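Local coordinates for membrane protein implicated in regulation of membrane protease activity (Corynebacterium glutamicum ATCC 13032, PDB 3CP0) that is of unknown exact function but forms the soluble beta-barrel domain of a membrane protein thought to regulate membrane protease activity, at residues 27-32 with 64-69. Numbering follows the deposited sequence.
Sequences HRAEVL and EIVSVI. With ZN (zinc ion), chain B.
Ala29 and Val66 face each other as an antiparallel hydrogen-bonded pair, with Ala29 N to Val66 O at 2.8 Å and Val66 N to Ala29 O at 2.9 Å. The first bond is the more bent, 152° at the hydrogen, and its donor is tilted from the carbonyl plane; Val66 O also takes a CA-H...O contact from Arg28 CA. Two further nearly straight bonds flank the pair, Val68 N to His27 O and Val31 N to Glu64 O, so the backbones stay linked on into the adjoining loop residues. On the buried face, Val66 spans two residues of strand 28-31: CG2 packs on Ala29 CB at 4.1 Å, while CG1 meets Val31 CG2 at 3.8 Å, the two valines crossing at about a right angle. Val68 CG2 also touches Ala29 CB, at 4.3 Å, and Phe60, Val42 and Val78 continue this apolar layer. The opposite face carries Arg28, Glu30, Ile65 and Ser67. Ile65 branches over strand 28-31, CD1 lying against Glu30 CB and CG while CG2 nears Arg28 CB. With its CG anti to the backbone N (chi1 179°), Glu30 offers the aliphatic part of its extended chain to Ile65 CD1. Arg28 CG passes Ser67 OG at 3.8 Å, but their polar ends are held by the C-terminal tail: Arg28 NE in a salt bridge to Glu81, Ser67 OG in a hydrogen bond with Ala82 N. Beyond the pairing, the His27 ring turns away and binds zinc through NE2 at 2.0 Å; Asp45 and a water are further ligands. Strands 28-31 and 65-72, first and last in the sheet order, pair here, consistent with closure of the OB-type barrel: backbone bonds make the seam, its buried face is apolar, and its other face mixes aliphatic contacts with polar groups tied to the C-terminal residues.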
loop_
_atom_site.group_PDB
_atom_site.type_symbol
_atom_site.label_atom_id
_atom_site.label_comp_id
_atom_site.label_asym_id
_atom_site.label_seq_id
_atom_site.Cartn_x
_atom_site.Cartn_y
_atom_site.Cartn_z
ATOM N N HIS A 27 -6.029 7.299 -0.813
ATOM C CA HIS A 27 -5.738 7.321 0.660
ATOM C C HIS A 27 -4.257 7.106 0.918
ATOM O O HIS A 27 -3.600 6.312 0.208
ATOM C CB HIS A 27 -6.435 6.155 1.389
ATOM C CG HIS A 27 -7.916 6.343 1.619
ATOM N ND1 HIS A 27 -8.775 6.921 0.694
ATOM C CD2 HIS A 27 -8.694 5.953 2.670
ATOM C CE1 HIS A 27 -10.010 6.886 1.174
ATOM N NE2 HIS A 27 -9.975 6.328 2.376
ATOM N N ARG A 28 -3.739 7.718 1.974
ATOM C CA ARG A 28 -2.435 7.310 2.488
ATOM C C ARG A 28 -2.546 6.054 3.356
ATOM O O ARG A 28 -3.636 5.727 3.897
ATOM C CB ARG A 28 -1.841 8.456 3.262
ATOM C CG ARG A 28 -1.459 9.600 2.247
ATOM C CD ARG A 28 -1.297 10.839 3.003
ATOM N NE ARG A 28 -0.994 11.946 2.097
ATOM C CZ ARG A 28 -1.915 12.668 1.455
ATOM N NH1 ARG A 28 -3.233 12.411 1.629
ATOM N NH2 ARG A 28 -1.526 13.662 0.668
ATOM N N ALA A 29 -1.417 5.390 3.575
ATOM C CA ALA A 29 -1.407 4.193 4.437
ATOM C C ALA A 29 -0.039 4.100 5.101
ATOM O O ALA A 29 0.971 4.537 4.530
ATOM C CB ALA A 29 -1.681 2.943 3.595
ATOM N N GLU A 30 -0.018 3.407 6.218
ATOM C CA GLU A 30 1.219 3.258 6.974
ATOM C C GLU A 30 1.735 1.833 6.805
ATOM O O GLU A 30 0.970 0.843 6.924
ATOM C CB GLU A 30 0.911 3.568 8.432
ATOM C CG GLU A 30 2.105 3.429 9.278
ATOM C CD GLU A 30 1.872 3.851 10.761
ATOM O OE1 GLU A 30 0.741 4.267 11.158
ATOM O OE2 GLU A 30 2.852 3.765 11.513
ATOM N N VAL A 31 3.006 1.716 6.425
ATOM C CA VAL A 31 3.561 0.376 6.156
ATOM C C VAL A 31 3.751 -0.389 7.472
ATOM O O VAL A 31 4.385 0.114 8.413
ATOM C CB VAL A 31 4.882 0.432 5.382
ATOM C CG1 VAL A 31 5.454 -0.993 5.253
ATOM C CG2 VAL A 31 4.689 1.111 3.952
ATOM N N LEU A 32 3.145 -1.578 7.561
ATOM C CA LEU A 32 3.318 -2.444 8.740
ATOM C C LEU A 32 4.319 -3.554 8.535
ATOM O O LEU A 32 4.985 -3.961 9.510
ATOM C CB LEU A 32 1.986 -3.107 9.168
ATOM C CG LEU A 32 0.836 -2.145 9.426
ATOM C CD1 LEU A 32 -0.412 -2.920 9.785
ATOM C CD2 LEU A 32 1.185 -1.129 10.530
ATOM N N GLU A 64 7.082 3.525 6.999
ATOM C CA GLU A 64 6.928 4.550 5.943
ATOM C C GLU A 64 5.460 4.839 5.653
ATOM O O GLU A 64 4.609 3.947 5.805
ATOM C CB GLU A 64 7.665 4.182 4.629
ATOM C CG GLU A 64 9.216 4.157 4.812
ATOM C CD GLU A 64 9.971 3.797 3.508
ATOM O OE1 GLU A 64 9.508 4.193 2.414
ATOM O OE2 GLU A 64 11.041 3.129 3.558
ATOM N N ILE A 65 5.184 6.087 5.254
ATOM C CA ILE A 65 3.837 6.437 4.771
ATOM C C ILE A 65 3.828 6.400 3.242
ATOM O O ILE A 65 4.733 6.970 2.598
ATOM C CB ILE A 65 3.413 7.874 5.242
ATOM C CG1 ILE A 65 3.590 8.036 6.764
ATOM C CG2 ILE A 65 1.953 8.124 4.770
ATOM C CD1 ILE A 65 2.952 6.905 7.586
ATOM N N VAL A 66 2.850 5.677 2.670
ATOM C CA VAL A 66 2.694 5.578 1.218
ATOM C C VAL A 66 1.304 6.065 0.799
ATOM O O VAL A 66 0.433 6.307 1.672
ATOM C CB VAL A 66 2.871 4.095 0.798
ATOM C CG1 VAL A 66 4.318 3.690 1.141
ATOM C CG2 VAL A 66 1.879 3.178 1.603
ATOM N N SER A 67 1.103 6.226 -0.505
ATOM C CA SER A 67 -0.182 6.602 -1.076
ATOM C C SER A 67 -0.703 5.394 -1.855
ATOM O O SER A 67 0.049 4.752 -2.634
ATOM C CB SER A 67 -0.036 7.815 -2.035
ATOM O OG SER A 67 -0.073 9.018 -1.237
ATOM N N VAL A 68 -1.975 5.085 -1.642
ATOM C CA VAL A 68 -2.635 4.011 -2.432
ATOM C C VAL A 68 -3.006 4.584 -3.791
ATOM O O VAL A 68 -3.762 5.559 -3.877
ATOM C CB VAL A 68 -3.901 3.458 -1.719
ATOM C CG1 VAL A 68 -4.553 2.374 -2.579
ATOM C CG2 VAL A 68 -3.525 2.899 -0.308
ATOM N N ILE A 69 -2.415 4.037 -4.850
ATOM C CA ILE A 69 -2.699 4.563 -6.196
ATOM C C ILE A 69 -3.529 3.652 -7.098
ATOM O O ILE A 69 -3.894 3.991 -8.195
ATOM C CB ILE A 69 -1.360 5.107 -6.891
ATOM C CG1 ILE A 69 -0.272 4.029 -6.923
ATOM C CG2 ILE A 69 -0.846 6.317 -6.138
ATOM C CD1 ILE A 69 -0.629 2.854 -7.784
HETATM ZN ZN ZN B . -11.531 5.956 3.653
HETATM O O HOH W 1 -13.153 5.459 2.372
#